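Local coordinates for ripening-associated protein (PDB 4PIT) that binds mannose-containing sugars through two neighbouring pockets, as a lectin of the jacalin-like family, at residues Gly34-Gly39 / Gly129-Ala134; Ala81-Ala86 / Gly105-Thr110; Tyr24-Val29 / Gly119-Phe124. The protein carries 1 engineered substitution. All coordinates share one frame; numbering follows the deposited sequence.

Contact 1 of 3, residues Gly34-Gly39 / Gly129-Ala134; sequences GDVVDG and GKFLDA. With MAN (alpha-D-mannopyranose), chain G; MAN (alpha-D-mannopyranose), chain F; MAN (alpha-D-mannopyranose), chain C.
Two sugar-binding loops meet at one end of the beta-prism fold: V36 and the first residues of strand 37-46, V37 to G39, pack against K130 to L132, just ahead of strand 134-140. Each segment carries the GXXXD signature of jacalin-related lectins, G34 to D38 and G129 to D133, and each cradles its own mannose. A single, nearly straight backbone hydrogen bond joins them, L132 N to V37 O at 2.9 Å (171°). Beside it the buried aliphatic chains of V37 and L132 lie side by side, CG1 of V37 3.8 Å from CD2 of L132. F131 fills the space between the two sites. Its CG is anti to the carbonyl carbon (chi1 -50°), which places the ring between V36 and K130: V36 CG2 makes a CH-pi contact 3.7 Å above one face of the F131 ring, toward the rim, and K130 CG lies over the centre of the opposite face. D38 OD2 comes in at the ring edge, in its plane, 3.4 Å from F131 CD1. The sites are near copies: OD1 of D38 and of D133 accepts from O6 of its mannose and OD2 from O4, while V36 N and F131 N donate to the respective O6. G34 and G129, lacking side chains, let each sugar's O2 approach. A water donates to D38 OD2 and K130 O, 2.7 Å from each.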
loop_
_atom_site.group_PDB
_atom_site.type_symbol
_atom_site.label_atom_id
_atom_site.label_comp_id
_atom_site.label_asym_id
_atom_site.label_seq_id
_atom_site.Cartn_x
_atom_site.Cartn_y
_atom_site.Cartn_z
ATOM N N GLY B 34 7.869 13.884 -17.315
ATOM C CA GLY B 34 8.877 14.924 -17.543
ATOM C C GLY B 34 9.317 15.366 -16.168
ATOM O O GLY B 34 9.894 14.572 -15.416
ATOM N N ASP B 35 8.937 16.600 -15.781
ATOM C CA ASP B 35 9.154 17.042 -14.398
ATOM C C ASP B 35 8.330 16.135 -13.464
ATOM O O ASP B 35 8.764 15.793 -12.360
ATOM C CB ASP B 35 8.672 18.474 -14.220
ATOM C CG ASP B 35 9.518 19.581 -14.813
ATOM O OD1 ASP B 35 10.617 19.284 -15.314
ATOM O OD2 ASP B 35 9.057 20.730 -14.797
ATOM N N VAL B 36 7.110 15.780 -13.917
ATOM C CA VAL B 36 6.200 14.934 -13.134
ATOM C C VAL B 36 5.666 13.810 -14.003
ATOM O O VAL B 36 6.071 13.680 -15.164
ATOM C CB VAL B 36 5.032 15.762 -12.516
ATOM C CG1 VAL B 36 5.558 16.827 -11.553
ATOM C CG2 VAL B 36 4.129 16.384 -13.582
ATOM N N VAL B 37 4.726 13.024 -13.467
ATOM C CA VAL B 37 4.080 11.985 -14.272
ATOM C C VAL B 37 2.891 12.642 -14.941
ATOM O O VAL B 37 1.942 13.067 -14.271
ATOM C CB VAL B 37 3.685 10.772 -13.400
ATOM C CG1 VAL B 37 2.999 9.705 -14.263
ATOM C CG2 VAL B 37 4.915 10.168 -12.717
ATOM N N ASP B 38 2.964 12.778 -16.279
ATOM C CA ASP B 38 1.907 13.413 -17.047
ATOM C C ASP B 38 0.716 12.507 -17.233
ATOM O O ASP B 38 -0.402 12.967 -17.289
ATOM C CB ASP B 38 2.462 13.783 -18.431
ATOM C CG ASP B 38 3.482 14.907 -18.323
ATOM O OD1 ASP B 38 4.673 14.609 -18.013
ATOM O OD2 ASP B 38 3.079 16.083 -18.464
ATOM N N GLY B 39 0.957 11.219 -17.416
ATOM C CA GLY B 39 -0.155 10.345 -17.693
ATOM C C GLY B 39 0.325 8.948 -17.933
ATOM O O GLY B 39 1.525 8.659 -17.827
ATOM N N GLY B 129 -5.806 14.585 -15.001
ATOM C CA GLY B 129 -6.168 15.913 -15.511
ATOM C C GLY B 129 -5.122 16.298 -16.526
ATOM O O GLY B 129 -4.870 15.535 -17.472
ATOM N N LYS B 130 -4.447 17.422 -16.316
ATOM C CA LYS B 130 -3.293 17.746 -17.144
ATOM C C LYS B 130 -2.142 16.773 -16.855
ATOM O O LYS B 130 -1.335 16.464 -17.744
ATOM C CB LYS B 130 -2.857 19.189 -16.878
ATOM C CG LYS B 130 -1.736 19.652 -17.805
ATOM C CD LYS B 130 -1.394 21.128 -17.533
ATOM C CE LYS B 130 -0.134 21.529 -18.283
ATOM N NZ LYS B 130 -0.356 21.551 -19.751
ATOM N N PHE B 131 -2.034 16.334 -15.583
ATOM C CA PHE B 131 -1.032 15.370 -15.153
ATOM C C PHE B 131 -1.758 14.177 -14.518
ATOM O O PHE B 131 -2.994 14.120 -14.491
ATOM C CB PHE B 131 -0.042 16.020 -14.157
ATOM C CG PHE B 131 0.528 17.343 -14.663
ATOM C CD1 PHE B 131 1.309 17.385 -15.814
ATOM C CD2 PHE B 131 0.270 18.538 -13.987
ATOM C CE1 PHE B 131 1.808 18.604 -16.305
ATOM C CE2 PHE B 131 0.812 19.755 -14.455
ATOM C CZ PHE B 131 1.569 19.776 -15.615
ATOM N N LEU B 132 -0.979 13.206 -14.031
ATOM C CA LEU B 132 -1.573 12.073 -13.364
ATOM C C LEU B 132 -1.731 12.428 -11.880
ATOM O O LEU B 132 -0.782 12.283 -11.094
ATOM C CB LEU B 132 -0.728 10.819 -13.566
ATOM C CG LEU B 132 -1.432 9.516 -13.191
ATOM C CD1 LEU B 132 -2.715 9.286 -13.992
ATOM C CD2 LEU B 132 -0.485 8.361 -13.412
ATOM N N ASP B 133 -2.942 12.884 -11.512
ATOM C CA ASP B 133 -3.215 13.289 -10.137
ATOM C C ASP B 133 -3.049 12.182 -9.141
ATOM O O ASP B 133 -2.515 12.421 -8.055
ATOM C CB ASP B 133 -4.642 13.824 -10.017
ATOM C CG ASP B 133 -4.853 15.075 -10.846
ATOM O OD1 ASP B 133 -4.861 14.964 -12.105
ATOM O OD2 ASP B 133 -4.931 16.180 -10.248
ATOM N N ALA B 134 -3.528 10.964 -9.482
ATOM C CA ALA B 134 -3.468 9.884 -8.486
ATOM C C ALA B 134 -3.535 8.536 -9.159
ATOM O O ALA B 134 -4.060 8.407 -10.265
ATOM C CB ALA B 134 -4.622 10.022 -7.499
HETATM C C1 MAN G . 8.481 19.077 -18.740
HETATM C C2 MAN G . 8.248 18.425 -20.098
HETATM C C3 MAN G . 6.755 18.365 -20.427
HETATM C C4 MAN G . 5.949 17.738 -19.291
HETATM C C5 MAN G . 6.243 18.443 -17.966
HETATM C C6 MAN G . 5.591 17.767 -16.772
HETATM O O2 MAN G . 8.826 17.128 -20.075
HETATM O O3 MAN G . 6.524 17.639 -21.628
HETATM O O4 MAN G . 4.572 17.879 -19.600
HETATM O O5 MAN G . 7.663 18.450 -17.728
HETATM O O6 MAN G . 6.040 16.416 -16.605
HETATM C C1 MAN F . -5.296 20.670 -14.421
HETATM C C2 MAN F . -6.729 20.278 -14.086
HETATM C C3 MAN F . -6.840 19.875 -12.617
HETATM C C4 MAN F . -5.822 18.784 -12.282
HETATM C C5 MAN F . -4.421 19.220 -12.703
HETATM C C6 MAN F . -3.385 18.140 -12.533
HETATM O O2 MAN F . -7.083 19.172 -14.918
HETATM O O3 MAN F . -8.157 19.439 -12.307
HETATM O O4 MAN F . -5.813 18.563 -10.873
HETATM O O5 MAN F . -4.400 19.594 -14.097
HETATM O O6 MAN F . -3.691 17.010 -13.357
HETATM C C1 MAN C . 7.639 22.239 -17.399
HETATM C C2 MAN C . 8.769 21.316 -17.869
HETATM C C3 MAN C . 9.950 22.129 -18.399
HETATM C C4 MAN C . 9.492 23.128 -19.457
HETATM C C5 MAN C . 8.383 23.995 -18.866
HETATM C C6 MAN C . 7.817 25.021 -19.817
HETATM O O1 MAN C . 8.014 22.887 -16.217
HETATM O O2 MAN C . 8.242 20.472 -18.885
HETATM O O3 MAN C . 10.963 21.275 -18.919
HETATM O O4 MAN C . 10.588 23.932 -19.885
HETATM O O5 MAN C . 7.292 23.162 -18.438
HETATM O O6 MAN C . 7.148 26.048 -19.099
HETATM O O HOH W 1 0.651 16.685 -19.562
#

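Contact 2 of 3, residues Ala81-Ala86 / Gly105-Thr110; sequences ANYTGA and GNTGGT. Engineered in segment 81-86: T84 (natural residue His). With MAN (alpha-D-mannopyranose), chain D; MAN (alpha-D-mannopyranose), chain C.
A81 and T107 carry this surface contact, with Y83 beside them. The A81 methyl points from near the end of strand 73-83 into the loop 105-110, where CB lies 3.6 Å from T107 CG2 and is also close to G108 O; a small residue fits so near a backbone. T107 uses its two branches separately. Its CG2, anti to the backbone N (OG1 at chi1 -53°), meets A81, while OG1 turns to a hydrogen bond with D35 O. G109, without a side chain, brings its CA within 4.4 Å of A81 CA. No direct hydrogen bond spans the segments; instead a water accepts from N82 N and donates to G108 O, 2.7 Å away. Y83 adds a looser contact, its CD1 4.4 Å from T107 OG1. Its hydroxyl is hydrogen-bonded to D35 OD2, and its ring packs edge-to-face with F131. One face of the Y83 ring carries CG2 of T84, an engineered residue whose OG1 donates to Y83 O at 2.7 Å and accepts from a mannose O1 at 2.6 Å. A86 N reaches Y83 O from the opposite face of its carbonyl plane, closing a type I' turn of Y83 to A86, a tight hairpin turn that contributes here to the mannose sites of the beta-prism.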
loop_
_atom_site.group_PDB
_atom_site.type_symbol
_atom_site.label_atom_id
_atom_site.label_comp_id
_atom_site.label_asym_id
_atom_site.label_seq_id
_atom_site.Cartn_x
_atom_site.Cartn_y
_atom_site.Cartn_z
ATOM N N ALA B 81 3.785 14.870 -5.288
ATOM C CA ALA B 81 4.432 16.185 -5.320
ATOM C C ALA B 81 3.468 17.307 -5.514
ATOM O O ALA B 81 2.378 17.126 -6.040
ATOM C CB ALA B 81 5.432 16.213 -6.458
ATOM N N ASN B 82 3.902 18.514 -5.124
ATOM C CA ASN B 82 3.170 19.746 -5.383
ATOM C C ASN B 82 3.766 20.317 -6.626
ATOM O O ASN B 82 4.971 20.547 -6.647
ATOM C CB ASN B 82 3.389 20.730 -4.229
ATOM C CG ASN B 82 2.720 20.314 -2.960
ATOM O OD1 ASN B 82 1.547 19.946 -2.955
ATOM N ND2 ASN B 82 3.471 20.323 -1.862
ATOM N N TYR B 83 2.987 20.479 -7.676
ATOM C CA TYR B 83 3.529 20.955 -8.939
ATOM C C TYR B 83 2.487 21.804 -9.642
ATOM O O TYR B 83 1.372 21.360 -9.868
ATOM C CB TYR B 83 3.950 19.747 -9.803
ATOM C CG TYR B 83 4.595 20.116 -11.121
ATOM C CD1 TYR B 83 5.935 20.497 -11.185
ATOM C CD2 TYR B 83 3.889 20.010 -12.318
ATOM C CE1 TYR B 83 6.562 20.731 -12.413
ATOM C CE2 TYR B 83 4.492 20.277 -13.537
ATOM C CZ TYR B 83 5.831 20.624 -13.582
ATOM O OH TYR B 83 6.398 20.879 -14.806
ATOM N N THR B 84 2.860 23.053 -9.986
ATOM C CA THR B 84 1.946 24.036 -10.607
ATOM C C THR B 84 0.675 24.259 -9.740
ATOM O O THR B 84 -0.364 24.666 -10.245
ATOM C CB THR B 84 1.608 23.700 -12.094
ATOM O OG1 THR B 84 0.721 22.563 -12.182
ATOM C CG2 THR B 84 2.866 23.475 -12.945
ATOM N N GLY B 85 0.819 24.071 -8.426
ATOM C CA GLY B 85 -0.284 24.217 -7.489
ATOM C C GLY B 85 -1.188 23.013 -7.368
ATOM O O GLY B 85 -2.215 23.088 -6.690
ATOM N N ALA B 86 -0.846 21.913 -8.074
ATOM C CA ALA B 86 -1.631 20.683 -8.019
ATOM C C ALA B 86 -0.867 19.618 -7.246
ATOM O O ALA B 86 0.370 19.645 -7.211
ATOM C CB ALA B 86 -1.898 20.192 -9.446
ATOM N N GLY B 105 9.836 10.364 -13.706
ATOM C CA GLY B 105 9.431 11.653 -13.160
ATOM C C GLY B 105 10.585 12.234 -12.363
ATOM O O GLY B 105 11.444 11.482 -11.894
ATOM N N ASN B 106 10.600 13.556 -12.169
ATOM C CA ASN B 106 11.747 14.220 -11.547
ATOM C C ASN B 106 11.405 15.119 -10.369
ATOM O O ASN B 106 12.275 15.895 -9.931
ATOM C CB ASN B 106 12.459 15.061 -12.626
ATOM C CG ASN B 106 13.149 14.236 -13.692
ATOM O OD1 ASN B 106 13.060 14.516 -14.889
ATOM N ND2 ASN B 106 13.851 13.199 -13.287
ATOM N N THR B 107 10.201 14.999 -9.792
ATOM C CA THR B 107 9.819 15.862 -8.690
ATOM C C THR B 107 9.499 15.031 -7.455
ATOM O O THR B 107 8.608 14.180 -7.467
ATOM C CB THR B 107 8.644 16.772 -9.082
ATOM O OG1 THR B 107 8.954 17.484 -10.288
ATOM C CG2 THR B 107 8.298 17.789 -7.973
ATOM N N GLY B 108 10.238 15.304 -6.389
ATOM C CA GLY B 108 10.041 14.626 -5.128
ATOM C C GLY B 108 8.960 15.300 -4.321
ATOM O O GLY B 108 8.522 16.418 -4.633
ATOM N N GLY B 109 8.542 14.634 -3.263
ATOM C CA GLY B 109 7.554 15.178 -2.358
ATOM C C GLY B 109 7.357 14.254 -1.178
ATOM O O GLY B 109 8.222 14.170 -0.293
ATOM N N THR B 110 6.216 13.575 -1.154
ATOM C CA THR B 110 5.918 12.622 -0.087
ATOM C C THR B 110 6.031 11.243 -0.683
ATOM O O THR B 110 5.217 10.914 -1.553
ATOM C CB THR B 110 4.518 12.860 0.495
ATOM O OG1 THR B 110 4.415 14.220 0.946
ATOM C CG2 THR B 110 4.205 11.914 1.666
HETATM C C1 MAN D . -2.659 22.194 -13.140
HETATM C C2 MAN D . -3.810 22.562 -14.070
HETATM C C3 MAN D . -4.138 24.045 -13.896
HETATM C C4 MAN D . -4.504 24.328 -12.439
HETATM C C5 MAN D . -3.401 23.843 -11.498
HETATM C C6 MAN D . -3.807 23.878 -10.038
HETATM O O1 MAN D . -1.451 22.858 -13.567
HETATM O O2 MAN D . -4.980 21.857 -13.678
HETATM O O3 MAN D . -5.244 24.385 -14.721
HETATM O O4 MAN D . -4.670 25.737 -12.272
HETATM O O5 MAN D . -3.042 22.477 -11.793
HETATM O O6 MAN D . -5.034 23.170 -9.788
HETATM C C1 MAN C . 7.639 22.239 -17.399
HETATM C C2 MAN C . 8.769 21.316 -17.869
HETATM C C3 MAN C . 9.950 22.129 -18.399
HETATM C C4 MAN C . 9.492 23.128 -19.457
HETATM C C5 MAN C . 8.383 23.995 -18.866
HETATM C C6 MAN C . 7.817 25.021 -19.817
HETATM O O1 MAN C . 8.014 22.887 -16.217
HETATM O O2 MAN C . 8.242 20.472 -18.885
HETATM O O3 MAN C . 10.963 21.275 -18.919
HETATM O O4 MAN C . 10.588 23.932 -19.885
HETATM O O5 MAN C . 7.292 23.162 -18.438
HETATM O O6 MAN C . 7.148 26.048 -19.099
HETATM O O HOH W 2 6.717 18.350 -3.979
#

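Contact 3 of 3, residues Tyr24-Val29 / Gly119-Phe124; sequences YRIISV and GKISGF. With GOL (glycerol), chain L.
I26 and F124 lead a hydrophobic contact across the interior of the beta-prism, joining strand 25-29 of one Greek-key sheet to strand 120-124 of another. The strands cross at 92° with axes 6.9 Å apart, so side chains and not backbone hydrogen bonds hold them together. I26 has its CG1 anti to the carbonyl carbon (chi1 -64°), and CD1 continues outward in an extended arm. The tip, CD1, touches F124 CE2 at 3.7 Å and rests on the peptide between S122 and G123, 3.8 Å from G123 N. It also lies 4.4 Å from CG2 of I121. The F124 chain runs at about a right angle to I26, and its CG, anti to the carbonyl carbon (chi1 -69°), brings the CD2-CE2 side of the ring to strand 25-29. There V29, coming from the opposite direction, offers its CG2 branch, 3.9 Å from F124 CE2, while CG2 of I121 lies over one face of the F124 ring, toward its rim. L73, I135 and V137 also pack on F124, a flat, large apolar group well suited to filling the space between sheets.

Around Y24 and the start of strand 25-29 the contact becomes polar. Y24 N donates to a water that sits 2.9 Å from S122 O. A glycerol, probably from the crystallisation liquor, wedges in nearby and bridges I26 N to strand 120-124. It receives a hydrogen bond from I26 N and a weak one from K120 NZ, whose long chain also carries it to a salt bridge with E140. On the same strand as K120, I121 O accepts from glycerol O1 at 2.8 Å.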
loop_
_atom_site.group_PDB
_atom_site.type_symbol
_atom_site.label_atom_id
_atom_site.label_comp_id
_atom_site.label_asym_id
_atom_site.label_seq_id
_atom_site.Cartn_x
_atom_site.Cartn_y
_atom_site.Cartn_z
ATOM N N TYR B 24 -9.406 -7.290 -16.632
ATOM C CA TYR B 24 -8.596 -7.388 -17.846
ATOM C C TYR B 24 -7.205 -7.888 -17.593
ATOM O O TYR B 24 -6.728 -7.843 -16.447
ATOM C CB TYR B 24 -8.502 -5.987 -18.468
ATOM C CG TYR B 24 -9.830 -5.287 -18.662
ATOM C CD1 TYR B 24 -10.917 -5.950 -19.231
ATOM C CD2 TYR B 24 -9.979 -3.946 -18.351
ATOM C CE1 TYR B 24 -12.145 -5.307 -19.404
ATOM C CE2 TYR B 24 -11.187 -3.282 -18.565
ATOM C CZ TYR B 24 -12.269 -3.970 -19.076
ATOM O OH TYR B 24 -13.464 -3.302 -19.236
ATOM N N ARG B 25 -6.551 -8.373 -18.670
ATOM C CA ARG B 25 -5.170 -8.817 -18.554
ATOM C C ARG B 25 -4.258 -7.670 -18.996
ATOM O O ARG B 25 -4.188 -7.359 -20.187
ATOM C CB ARG B 25 -4.904 -10.060 -19.393
ATOM C CG ARG B 25 -3.453 -10.494 -19.231
ATOM C CD ARG B 25 -3.109 -11.649 -20.130
ATOM N NE ARG B 25 -1.716 -12.036 -19.944
ATOM C CZ ARG B 25 -1.169 -13.116 -20.495
ATOM N NH1 ARG B 25 -1.895 -13.912 -21.276
ATOM N NH2 ARG B 25 0.106 -13.404 -20.278
ATOM N N ILE B 26 -3.540 -7.070 -18.053
ATOM C CA ILE B 26 -2.610 -5.986 -18.396
ATOM C C ILE B 26 -1.473 -6.583 -19.191
ATOM O O ILE B 26 -0.851 -7.553 -18.709
ATOM C CB ILE B 26 -2.073 -5.275 -17.141
ATOM C CG1 ILE B 26 -3.184 -4.562 -16.365
ATOM C CG2 ILE B 26 -0.945 -4.296 -17.481
ATOM C CD1 ILE B 26 -2.767 -4.403 -14.852
ATOM N N ILE B 27 -1.157 -5.995 -20.368
ATOM C CA ILE B 27 0.003 -6.495 -21.125
ATOM C C ILE B 27 1.127 -5.455 -21.160
ATOM O O ILE B 27 2.284 -5.851 -21.276
ATOM C CB ILE B 27 -0.370 -7.019 -22.513
ATOM C CG1 ILE B 27 -0.960 -5.950 -23.416
ATOM C CG2 ILE B 27 -1.305 -8.255 -22.385
ATOM C CD1 ILE B 27 -0.958 -6.382 -24.979
ATOM N N SER B 28 0.819 -4.144 -21.055
ATOM C CA SER B 28 1.873 -3.143 -20.990
ATOM C C SER B 28 1.342 -1.866 -20.366
ATOM O O SER B 28 0.126 -1.609 -20.349
ATOM C CB SER B 28 2.505 -2.861 -22.347
ATOM O OG SER B 28 1.580 -2.280 -23.242
ATOM N N VAL B 29 2.272 -1.109 -19.774
ATOM C CA VAL B 29 1.994 0.175 -19.173
ATOM C C VAL B 29 2.990 1.155 -19.770
ATOM O O VAL B 29 4.185 0.900 -19.703
ATOM C CB VAL B 29 2.088 0.103 -17.621
ATOM C CG1 VAL B 29 1.959 1.488 -16.984
ATOM C CG2 VAL B 29 1.016 -0.844 -17.043
ATOM N N GLY B 119 0.915 -11.575 -3.827
ATOM C CA GLY B 119 -0.112 -11.051 -4.710
ATOM C C GLY B 119 0.479 -10.317 -5.882
ATOM O O GLY B 119 1.696 -10.192 -6.017
ATOM N N LYS B 120 -0.398 -9.779 -6.712
ATOM C CA LYS B 120 0.029 -9.040 -7.889
ATOM C C LYS B 120 -1.043 -8.013 -8.249
ATOM O O LYS B 120 -2.185 -8.094 -7.776
ATOM C CB LYS B 120 0.272 -9.988 -9.080
ATOM C CG LYS B 120 -1.001 -10.716 -9.570
ATOM C CD LYS B 120 -0.625 -11.619 -10.770
ATOM C CE LYS B 120 -1.624 -12.736 -10.913
ATOM N NZ LYS B 120 -2.731 -12.343 -11.814
ATOM N N ILE B 121 -0.632 -7.036 -9.057
ATOM C CA ILE B 121 -1.545 -5.990 -9.520
ATOM C C ILE B 121 -2.372 -6.519 -10.654
ATOM O O ILE B 121 -1.817 -7.074 -11.626
ATOM C CB ILE B 121 -0.725 -4.750 -9.929
ATOM C CG1 ILE B 121 -0.143 -4.134 -8.629
ATOM C CG2 ILE B 121 -1.591 -3.740 -10.715
ATOM C CD1 ILE B 121 1.016 -3.168 -8.898
ATOM N N SER B 122 -3.700 -6.303 -10.578
ATOM C CA SER B 122 -4.570 -6.801 -11.639
ATOM C C SER B 122 -5.374 -5.717 -12.364
ATOM O O SER B 122 -6.158 -6.050 -13.264
ATOM C CB SER B 122 -5.543 -7.819 -11.056
ATOM O OG SER B 122 -6.303 -7.226 -10.017
ATOM N N GLY B 123 -5.209 -4.446 -11.996
ATOM C CA GLY B 123 -5.929 -3.364 -12.638
ATOM C C GLY B 123 -5.545 -2.061 -11.964
ATOM O O GLY B 123 -4.869 -2.049 -10.926
ATOM N N PHE B 124 -6.028 -0.964 -12.537
ATOM C CA PHE B 124 -5.714 0.372 -12.072
ATOM C C PHE B 124 -6.928 1.233 -11.908
ATOM O O PHE B 124 -7.925 1.083 -12.598
ATOM C CB PHE B 124 -4.796 1.088 -13.095
ATOM C CG PHE B 124 -3.412 0.505 -13.172
ATOM C CD1 PHE B 124 -2.451 0.837 -12.226
ATOM C CD2 PHE B 124 -3.055 -0.341 -14.216
ATOM C CE1 PHE B 124 -1.161 0.316 -12.300
ATOM C CE2 PHE B 124 -1.755 -0.855 -14.294
ATOM C CZ PHE B 124 -0.815 -0.509 -13.340
HETATM C C1 GOL L . -0.687 -7.850 -14.226
HETATM O O1 GOL L . 0.268 -7.993 -13.178
HETATM C C2 GOL L . -1.065 -9.178 -14.847
HETATM O O2 GOL L . -1.198 -10.188 -13.844
HETATM C C3 GOL L . -2.319 -9.137 -15.693
HETATM O O3 GOL L . -3.332 -8.311 -15.135
HETATM O O HOH W 3 -8.189 -5.121 -15.148
#

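Overall arrangement
After strands 5-11 and 16-19, the chain enters strand 25-33, which holds the first half of contact 3, and turns into strand 37-46 with that of contact 1. Contact 2 closes a loop from 81-86 to 105-110 that holds strands 86-96 and 100-104 of the third sheet, and is nested inside the loops of both others. Segment 119-124 then completes contact 3 and 129-134 completes contact 1, so these two cross. Contacts 1 and 2 touch, their centres about 9 Å apart, and gather loops of all three sheets at the sugar-binding end. Contact 3, on the opposite side of the chain's centre, joins two of the same sheets, its centre about 20 Å from that of contact 1.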